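PDB 5CEC: Bd3459, which probably cleaves peptide cross-links of the prey cell wall as a predatory endopeptidase of the S13 family, and is bound by the ankyrin-repeat immunity protein Bd3460. Local coordinates for residues 125-128 against 129-132; 185-188 against 189-192; 325-328 against 329-332; 428-431 against 432-435. The protein carries 1 engineered substitution. All blocks are in the same frame, centred on the assembly; numbering follows the deposited sequence.

Contact 1. Residues 125-128 against 129-132; sequences ISEL and NRMK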
loop_
_atom_site.group_PDB
_atom_site.type_symbol
_atom_site.label_atom_id
_atom_site.label_comp_id
_atom_site.label_asym_id
_atom_site.label_seq_id
_atom_site.Cartn_x
_atom_site.Cartn_y
_atom_site.Cartn_z
ATOM N N ILE A 125 8.660 -6.388 24.616
ATOM C CA ILE A 125 8.134 -6.598 25.964
ATOM C C ILE A 125 7.986 -8.079 26.273
ATOM O O ILE A 125 8.352 -8.525 27.384
ATOM C CB ILE A 125 6.849 -5.794 26.202
ATOM C CG1 ILE A 125 7.163 -4.301 26.182
ATOM C CG2 ILE A 125 6.200 -6.165 27.528
ATOM C CD1 ILE A 125 5.976 -3.414 25.954
ATOM N N SER A 126 7.445 -8.830 25.322
ATOM C CA SER A 126 7.402 -10.294 25.451
ATOM C C SER A 126 8.813 -10.871 25.735
ATOM O O SER A 126 8.996 -11.708 26.627
ATOM C CB SER A 126 6.837 -10.916 24.174
ATOM O OG SER A 126 6.966 -12.314 24.193
ATOM N N GLU A 127 9.800 -10.392 25.000
ATOM C CA GLU A 127 11.174 -10.849 25.193
ATOM C C GLU A 127 11.743 -10.452 26.540
ATOM O O GLU A 127 12.421 -11.264 27.167
ATOM C CB GLU A 127 12.073 -10.308 24.080
ATOM C CG GLU A 127 11.881 -11.074 22.776
ATOM C CD GLU A 127 12.317 -12.510 22.937
ATOM O OE1 GLU A 127 13.535 -12.731 22.943
ATOM O OE2 GLU A 127 11.470 -13.409 23.188
ATOM N N LEU A 128 11.510 -9.214 26.977
ATOM C CA LEU A 128 11.950 -8.804 28.313
ATOM C C LEU A 128 11.353 -9.746 29.348
ATOM O O LEU A 128 12.079 -10.257 30.221
ATOM C CB LEU A 128 11.585 -7.338 28.599
ATOM C CG LEU A 128 12.358 -6.311 27.752
ATOM C CD1 LEU A 128 11.714 -4.942 27.894
ATOM C CD2 LEU A 128 13.820 -6.228 28.096
ATOM N N ASN A 129 10.045 -9.993 29.239
ATOM C CA ASN A 129 9.397 -10.921 30.164
ATOM C C ASN A 129 9.983 -12.338 30.109
ATOM O O ASN A 129 10.160 -12.978 31.146
ATOM C CB ASN A 129 7.886 -10.981 29.932
ATOM C CG ASN A 129 7.129 -9.742 30.401
ATOM O OD1 ASN A 129 5.906 -9.736 30.281
ATOM N ND2 ASN A 129 7.799 -8.729 30.924
ATOM N N ARG A 130 10.290 -12.809 28.897
ATOM C CA ARG A 130 10.937 -14.118 28.743
ATOM C C ARG A 130 12.262 -14.180 29.508
ATOM O O ARG A 130 12.602 -15.230 30.049
ATOM C CB ARG A 130 11.154 -14.439 27.263
ATOM C CG ARG A 130 11.616 -15.868 27.010
ATOM C CD ARG A 130 11.683 -16.228 25.544
ATOM N NE ARG A 130 12.675 -15.414 24.832
ATOM C CZ ARG A 130 13.984 -15.671 24.728
ATOM N NH1 ARG A 130 14.543 -16.751 25.305
ATOM N NH2 ARG A 130 14.755 -14.827 24.041
ATOM N N MET A 131 12.973 -13.041 29.552
ATOM C CA MET A 131 14.223 -12.887 30.290
ATOM C C MET A 131 14.050 -12.580 31.776
ATOM O O MET A 131 15.034 -12.317 32.457
ATOM C CB MET A 131 15.050 -11.750 29.685
ATOM C CG MET A 131 15.375 -11.928 28.242
ATOM S SD MET A 131 16.858 -10.994 27.962
ATOM C CE MET A 131 18.039 -12.218 28.531
ATOM N N LYS A 132 12.823 -12.616 32.280
ATOM C CA LYS A 132 12.512 -12.273 33.688
ATOM C C LYS A 132 12.788 -10.784 33.999
ATOM O O LYS A 132 13.103 -10.423 35.140
ATOM C CB LYS A 132 13.170 -13.258 34.688
ATOM C CG LYS A 132 12.674 -14.674 34.477
ATOM C CD LYS A 132 11.164 -14.822 34.680
ATOM C CE LYS A 132 10.690 -16.271 34.653
ATOM N NZ LYS A 132 11.001 -16.937 33.360
#

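Contact 2. Residues 185-188 against 189-192; sequences AISP and GYYT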
loop_
_atom_site.group_PDB
_atom_site.type_symbol
_atom_site.label_atom_id
_atom_site.label_comp_id
_atom_site.label_asym_id
_atom_site.label_seq_id
_atom_site.Cartn_x
_atom_site.Cartn_y
_atom_site.Cartn_z
ATOM N N ALA A 185 -0.544 -0.531 29.852
ATOM C CA ALA A 185 -1.219 -1.793 29.629
ATOM C C ALA A 185 -1.327 -2.129 28.143
ATOM O O ALA A 185 -1.799 -1.328 27.338
ATOM C CB ALA A 185 -2.599 -1.778 30.261
ATOM N N ILE A 186 -0.910 -3.334 27.799
ATOM C CA ILE A 186 -0.911 -3.789 26.409
ATOM C C ILE A 186 -2.328 -4.161 25.982
ATOM O O ILE A 186 -3.013 -4.931 26.659
ATOM C CB ILE A 186 0.055 -4.973 26.239
ATOM C CG1 ILE A 186 1.478 -4.427 26.262
ATOM C CG2 ILE A 186 -0.205 -5.753 24.956
ATOM C CD1 ILE A 186 2.560 -5.484 26.309
ATOM N N SER A 187 -2.752 -3.628 24.845
ATOM C CA SER A 187 -4.046 -3.929 24.260
ATOM C C SER A 187 -4.218 -5.423 24.013
ATOM O O SER A 187 -3.489 -5.999 23.188
ATOM C CB SER A 187 -4.198 -3.209 22.919
ATOM O OG SER A 187 -5.318 -3.681 22.227
ATOM N N PRO A 188 -5.194 -6.049 24.693
ATOM C CA PRO A 188 -5.344 -7.486 24.425
ATOM C C PRO A 188 -5.717 -7.850 22.984
ATOM O O PRO A 188 -5.271 -8.877 22.477
ATOM C CB PRO A 188 -6.399 -7.940 25.432
ATOM C CG PRO A 188 -6.465 -6.861 26.440
ATOM C CD PRO A 188 -6.018 -5.594 25.829
ATOM N N GLY A 189 -6.473 -6.994 22.314
ATOM C CA GLY A 189 -6.900 -7.282 20.952
ATOM C C GLY A 189 -5.736 -7.182 19.978
ATOM O O GLY A 189 -5.458 -8.133 19.225
ATOM N N TYR A 190 -5.014 -6.065 20.015
ATOM C CA TYR A 190 -3.870 -5.915 19.104
ATOM C C TYR A 190 -2.777 -6.925 19.433
ATOM O O TYR A 190 -2.123 -7.441 18.519
ATOM C CB TYR A 190 -3.280 -4.521 19.138
ATOM C CG TYR A 190 -4.062 -3.508 18.393
ATOM C CD1 TYR A 190 -3.937 -3.370 17.020
ATOM C CD2 TYR A 190 -4.951 -2.665 19.055
ATOM C CE1 TYR A 190 -4.654 -2.416 16.334
ATOM C CE2 TYR A 190 -5.690 -1.711 18.368
ATOM C CZ TYR A 190 -5.537 -1.595 17.011
ATOM O OH TYR A 190 -6.229 -0.649 16.306
ATOM N N TYR A 191 -2.552 -7.216 20.720
ATOM C CA TYR A 191 -1.514 -8.181 21.070
ATOM C C TYR A 191 -1.870 -9.579 20.567
ATOM O O TYR A 191 -1.010 -10.243 20.019
ATOM C CB TYR A 191 -1.246 -8.204 22.577
ATOM C CG TYR A 191 -0.062 -9.066 22.926
ATOM C CD1 TYR A 191 1.238 -8.587 22.838
ATOM C CD2 TYR A 191 -0.242 -10.377 23.360
ATOM C CE1 TYR A 191 2.323 -9.375 23.144
ATOM C CE2 TYR A 191 0.834 -11.177 23.673
ATOM C CZ TYR A 191 2.125 -10.673 23.565
ATOM O OH TYR A 191 3.215 -11.453 23.877
ATOM N N THR A 192 -3.124 -10.036 20.744
ATOM C CA THR A 192 -3.455 -11.405 20.309
ATOM C C THR A 192 -3.426 -11.546 18.765
ATOM O O THR A 192 -2.966 -12.555 18.255
ATOM C CB THR A 192 -4.745 -11.962 20.942
ATOM O OG1 THR A 192 -5.846 -11.240 20.447
ATOM C CG2 THR A 192 -4.679 -11.863 22.480
HETATM O O HOH W 1 -8.077 -4.793 23.177
#

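Contact 3. Residues 325-328 against 329-332; sequences GYDL and SDVM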
loop_
_atom_site.group_PDB
_atom_site.type_symbol
_atom_site.label_atom_id
_atom_site.label_comp_id
_atom_site.label_asym_id
_atom_site.label_seq_id
_atom_site.Cartn_x
_atom_site.Cartn_y
_atom_site.Cartn_z
ATOM N N GLY A 325 19.572 -14.338 -4.630
ATOM C CA GLY A 325 18.571 -15.381 -4.811
ATOM C C GLY A 325 17.138 -14.937 -4.650
ATOM O O GLY A 325 16.281 -15.776 -4.456
ATOM N N TYR A 326 16.871 -13.632 -4.787
ATOM C CA TYR A 326 15.546 -13.101 -4.565
ATOM C C TYR A 326 14.924 -12.597 -5.866
ATOM O O TYR A 326 15.620 -12.390 -6.861
ATOM C CB TYR A 326 15.544 -11.983 -3.536
ATOM C CG TYR A 326 15.998 -12.418 -2.164
ATOM C CD1 TYR A 326 15.340 -13.448 -1.509
ATOM C CD2 TYR A 326 17.014 -11.752 -1.488
ATOM C CE1 TYR A 326 15.719 -13.843 -0.246
ATOM C CE2 TYR A 326 17.383 -12.121 -0.202
ATOM C CZ TYR A 326 16.733 -13.181 0.412
ATOM O OH TYR A 326 17.028 -13.607 1.688
ATOM N N ASP A 327 13.608 -12.399 -5.823
ATOM C CA ASP A 327 12.795 -11.925 -6.943
ATOM C C ASP A 327 12.117 -10.597 -6.511
ATOM O O ASP A 327 12.094 -10.228 -5.307
ATOM C CB ASP A 327 11.624 -12.918 -7.242
ATOM C CG ASP A 327 12.080 -14.297 -7.705
ATOM O OD1 ASP A 327 13.170 -14.445 -8.253
ATOM O OD2 ASP A 327 11.290 -15.242 -7.545
ATOM N N LEU A 328 11.547 -9.874 -7.473
ATOM C CA LEU A 328 10.810 -8.652 -7.129
ATOM C C LEU A 328 9.697 -8.952 -6.108
ATOM O O LEU A 328 9.420 -8.120 -5.242
ATOM C CB LEU A 328 10.264 -7.960 -8.371
ATOM C CG LEU A 328 11.279 -7.253 -9.282
ATOM C CD1 LEU A 328 10.638 -6.750 -10.541
ATOM C CD2 LEU A 328 11.976 -6.114 -8.543
ATOM N N SER A 329 9.104 -10.154 -6.175
ATOM C CA SER A 329 8.045 -10.549 -5.226
ATOM C C SER A 329 8.514 -10.695 -3.768
ATOM O O SER A 329 7.694 -10.829 -2.887
ATOM C CB SER A 329 7.407 -11.854 -5.665
ATOM O OG SER A 329 8.374 -12.890 -5.646
ATOM N N ASP A 330 9.830 -10.686 -3.537
ATOM C CA ASP A 330 10.343 -10.637 -2.180
ATOM C C ASP A 330 10.305 -9.270 -1.534
ATOM O O ASP A 330 10.463 -9.149 -0.346
ATOM C CB ASP A 330 11.726 -11.275 -2.105
ATOM C CG ASP A 330 11.688 -12.742 -2.468
ATOM O OD1 ASP A 330 10.930 -13.481 -1.824
ATOM O OD2 ASP A 330 12.396 -13.156 -3.393
ATOM N N VAL A 331 10.096 -8.230 -2.340
ATOM C CA VAL A 331 10.026 -6.872 -1.818
ATOM C C VAL A 331 8.843 -6.032 -2.315
ATOM O O VAL A 331 8.636 -4.942 -1.802
ATOM C CB VAL A 331 11.333 -6.082 -2.057
ATOM C CG1 VAL A 331 12.521 -6.791 -1.402
ATOM C CG2 VAL A 331 11.578 -5.832 -3.534
ATOM N N MET A 332 8.086 -6.539 -3.273
ATOM C CA MET A 332 6.950 -5.830 -3.880
ATOM C C MET A 332 5.758 -6.756 -3.968
ATOM O O MET A 332 5.901 -7.987 -3.904
ATOM C CB MET A 332 7.254 -5.341 -5.300
ATOM C CG MET A 332 8.177 -4.155 -5.335
ATOM S SD MET A 332 8.824 -3.791 -6.976
ATOM C CE MET A 332 7.296 -3.327 -7.767
HETATM O O HOH W 2 8.478 -14.766 -7.592
#

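Contact 4. Residues 428-431 against 432-435; sequences PFDK and YSYL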
loop_
_atom_site.group_PDB
_atom_site.type_symbol
_atom_site.label_atom_id
_atom_site.label_comp_id
_atom_site.label_asym_id
_atom_site.label_seq_id
_atom_site.Cartn_x
_atom_site.Cartn_y
_atom_site.Cartn_z
ATOM N N PRO A 428 7.518 -7.103 11.810
ATOM C CA PRO A 428 8.730 -6.338 12.075
ATOM C C PRO A 428 9.874 -7.163 12.629
ATOM O O PRO A 428 10.993 -6.674 12.697
ATOM C CB PRO A 428 8.282 -5.274 13.107
ATOM C CG PRO A 428 6.781 -5.204 12.957
ATOM C CD PRO A 428 6.383 -6.621 12.625
ATOM N N PHE A 429 9.582 -8.408 12.997
ATOM C CA PHE A 429 10.522 -9.331 13.629
ATOM C C PHE A 429 10.322 -10.707 13.001
ATOM O O PHE A 429 9.265 -10.974 12.389
ATOM C CB PHE A 429 10.304 -9.366 15.157
ATOM C CG PHE A 429 8.882 -9.643 15.556
ATOM C CD1 PHE A 429 8.418 -10.941 15.683
ATOM C CD2 PHE A 429 8.001 -8.598 15.815
ATOM C CE1 PHE A 429 7.118 -11.180 16.020
ATOM C CE2 PHE A 429 6.688 -8.841 16.172
ATOM C CZ PHE A 429 6.255 -10.139 16.270
ATOM N N ASP A 430 11.291 -11.597 13.201
ATOM C CA ASP A 430 11.137 -12.994 12.794
ATOM C C ASP A 430 11.789 -13.889 13.843
ATOM O O ASP A 430 12.116 -13.421 14.920
ATOM C CB ASP A 430 11.635 -13.213 11.361
ATOM C CG ASP A 430 13.153 -13.197 11.239
ATOM O OD1 ASP A 430 13.856 -12.900 12.231
ATOM O OD2 ASP A 430 13.663 -13.508 10.133
ATOM N N LYS A 431 12.014 -15.153 13.503
ATOM C CA LYS A 431 12.591 -16.121 14.452
ATOM C C LYS A 431 14.060 -15.860 14.826
ATOM O O LYS A 431 14.581 -16.515 15.719
ATOM C CB LYS A 431 12.369 -17.553 13.948
ATOM C CG LYS A 431 13.266 -17.963 12.785
ATOM C CD LYS A 431 13.016 -19.402 12.335
ATOM C CE LYS A 431 11.737 -19.546 11.529
ATOM N NZ LYS A 431 11.463 -20.964 11.167
ATOM N N TYR A 432 14.713 -14.876 14.189
ATOM C CA TYR A 432 16.067 -14.459 14.598
ATOM C C TYR A 432 16.098 -13.160 15.382
ATOM O O TYR A 432 17.166 -12.661 15.717
ATOM C CB TYR A 432 17.018 -14.428 13.390
ATOM C CG TYR A 432 17.139 -15.785 12.744
ATOM C CD1 TYR A 432 17.988 -16.769 13.278
ATOM C CD2 TYR A 432 16.372 -16.112 11.629
ATOM C CE1 TYR A 432 18.069 -18.025 12.699
ATOM C CE2 TYR A 432 16.471 -17.363 11.032
ATOM C CZ TYR A 432 17.304 -18.313 11.585
ATOM O OH TYR A 432 17.397 -19.550 11.004
ATOM N N SER A 433 14.907 -12.641 15.722
ATOM C CA SER A 433 14.794 -11.377 16.429
ATOM C C SER A 433 14.830 -11.484 17.935
ATOM O O SER A 433 14.873 -10.466 18.613
ATOM C CB SER A 433 13.496 -10.662 16.032
ATOM O OG SER A 433 13.476 -10.359 14.636
ATOM N N TYR A 434 14.826 -12.702 18.469
ATOM C CA TYR A 434 14.849 -12.878 19.909
ATOM C C TYR A 434 16.012 -12.121 20.541
ATOM O O TYR A 434 17.106 -12.051 19.975
ATOM C CB TYR A 434 14.948 -14.343 20.273
ATOM C CG TYR A 434 13.760 -15.177 19.839
ATOM C CD1 TYR A 434 12.539 -15.053 20.484
ATOM C CD2 TYR A 434 13.864 -16.126 18.816
ATOM C CE1 TYR A 434 11.461 -15.831 20.137
ATOM C CE2 TYR A 434 12.778 -16.906 18.455
ATOM C CZ TYR A 434 11.573 -16.741 19.110
ATOM O OH TYR A 434 10.493 -17.513 18.797
ATOM N N LEU A 435 15.784 -11.556 21.718
ATOM C CA LEU A 435 16.842 -10.854 22.422
ATOM C C LEU A 435 17.952 -11.803 22.744
ATOM O O LEU A 435 17.726 -12.807 23.407
ATOM C CB LEU A 435 16.396 -10.319 23.755
ATOM C CG LEU A 435 15.810 -8.981 23.964
ATOM C CD1 LEU A 435 15.526 -8.744 25.447
ATOM C CD2 LEU A 435 16.738 -7.898 23.406
#

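Contact 1. Residues 125-128 against 129-132
Glu127 OE1 is gripped from two directions: Arg130 NH2 donates to it at 2.7 Å, and the backbone N of Leu435, from the chain's C-terminal end, donates as well. The other carboxylate oxygen is held by the same arginine, with NE of Arg130 at 2.9 Å from OE2 of Glu127, so the guanidinium takes the carboxylate side-on, one nitrogen to each oxygen. The NH2 bond is almost straight (174°), uses the syn lone pair of OE1 and lies in the guanidinium plane; NE also approaches OE2 from the syn side but somewhat out of the carboxylate plane. The two planes are turned 24° against each other. Glu127 folds back at chi2 (-65°) while Arg130 starts extended and turns at chi3, which lets side chains three residues apart on one helical face run alongside each other. Behind them the helix keeps its i to i+4 bonds, ending with Met131 N to Glu127 O at 3.0 Å. Lys132, with positive phi, then closes the helix as the C-prime residue of a Schellman motif: its N bonds Asn129 O at 2.9 Å, and Ile133 N reaches Leu128 O. Asn129 ND2 donates to the carbonyl oxygens of Lys210 and Ile133, and Ser126 OG bonds Ser206 N. The contact thus forms the C-terminal end of helix 118-130, the crossover helix of a beta-alpha-beta unit between strands 104-109 and 135-141.

Contact 2. Residues 185-188 against 189-192
With OG of Ser187 swung opposite its own nitrogen (chi1 169°), the hydroxyl turns back over the first turn of helix 188-200, beside the ring of Tyr190. Ser187 is the N-cap: its OG accepts from Tyr190 N in a long but straight bond of 3.3 Å, at 168°. The same oxygen lies in the plane of the Tyr190 ring, at its edge, 3.4 Å from CD2. A water adds a further link, accepting from Gly189 N at 2.9 Å and lying 3.1 Å from Ser187 OG, so the serine reaches two of the first helical N-H groups, one directly and one through solvent. The Ser187 carbonyl receives Tyr191 N at 2.9 Å, beginning the regular helical bonding. One residue on, Pro188 O accepts twice from Thr192, from its backbone N at 3.0 Å and from OG1 at 3.2 Å; the threonine hydroxyl, placed between its own nitrogen and carbonyl carbon, can bend back to that oxygen. Ile186, just before the cap, lays its CG2 branch against CB of Tyr191 at 3.6 Å, the side chains crossing at a slant. Tyr191 continues inward to helix 118-130, where it packs on Ser126, and its hydroxyl bonds Ser206 O. Tyr190 packs on Tyr122 and makes a cation-pi contact with Arg118, both of helix 118-130. The chemistry is that of an N-terminal helix cap: serine and water satisfy amides that have no preceding turn to bond to, and Ile186 with Tyr191 forms a hydrophobic staple.

Contact 3. Residues 325-328 against 329-332
Leu328, Asp330 and Ser329 carry most of this turn, which links helix 307-322 to strand 333-334, and Leu328 binds it together mainly through its carbonyl. Leu328 O accepts from both Val331 N at 3.0 Å and Met332 N at 2.9 Å; the first donor stands above the carbonyl plane, whereas the second comes close to the C=O direction. The leucine side chain packs on Leu317 and Asp318 of helix 307-322, with a looser touch of its CD2 on Met332 SD. Asp330 reaches backward, CG placed opposite its carbonyl carbon (chi1 -63°), so that OD2 accepts from Asp327 N at 2.8 Å. This bond is nearly straight (172°) and meets OD2 on its anti side, a little out of the carboxylate plane. The return bond, Asp330 N to Asp327 O at 2.9 Å, ties the same residues again. The carboxylate also lies against Tyr326, OD2 being 3.4 Å from its CB, with ring and carboxylate planes 69° apart. Asp330 OD1 is bonded by Gln424 NE2, while the Tyr326 hydroxyl is hydrogen-bonded with Asp87 OD1 and Lys241 NZ. Lys245 NZ bonds the carbonyls of Ser329 and Met332, and Met332 packs on Thr355 and Lys357 of strand 354-361. Ser329 OG gives its proton to a water at 2.7 Å, which donates to Asp327 OD2 at 2.9 Å. That OD2 is 4.8 Å from OD2 of Asp330, like charges whose repulsion the donors to Asp330 and the water at Asp327 probably ease, which would help both acids remain ionised.

Contact 4. Residues 428-431 against 432-435
Ser433 OG lies 2.9 Å from Asp430 N and accepts from it in a nearly straight bond (165°), closing the turn from the side-chain side. The backbone closes it as well: Ser433 N bonds Asp430 O at 3.0 Å, the i to i+3 bond of a beta turn, which the backbone angles at Lys431 and Tyr432 make type I. Tyr432 N donates to Asp430 OD1 at 2.9 Å, forming an Asx turn laid over the beta turn. A chi1 of 74° tucks the carboxylate between the aspartate's own nitrogen and carbonyl carbon, over the turn, where Tyr432 N meets OD1 from above the carboxylate plane. Lys431 lies alongside Tyr432 and its CG sits over one ring face, 4.1 Å from the centroid of the Tyr432 ring, a CH-pi contact. Lys431 O approaches the Tyr434 ring obliquely, 3.2 Å from its CD2. The second shell fixes these groups: Arg89 forms a salt bridge with Asp430 OD1, Met236 O bonds the Ser433 hydroxyl, and Gln204 N bonds the hydroxyl of Tyr434. Phe429, its CB touching Ser433 OG at 3.4 Å, directs its ring inward to stack on Phe123. The turn leads the chain into strand 436-437, at the edge of the mixed sheet, with Phe429 packed between helices 118-130 and 188-200 and Leu435 set against strand 231-236.

In the fold
Along the chain the contacts follow one another without nesting, contact 1 first and contact 4 last. Contacts 1, 2 and 4 gather round helix 118-130. Contact 1 ends that helix; contact 2 starts helix 188-200, its centre about 16 Å from that of contact 1 and side chains touching; and contact 4, its centre about 13 Å from that of contact 1, joins it through Glu127 and Leu435 just before edge strand 436-437. Contact 3 stands apart, its centre about 33 Å from that of contact 1, leading from helix 307-322 into edge strand 333-334 of the six-stranded antiparallel sheet. There Met332 touches a probable SxxK-type active site, whereas the other three lie in the part of the fold built round the mixed sheet.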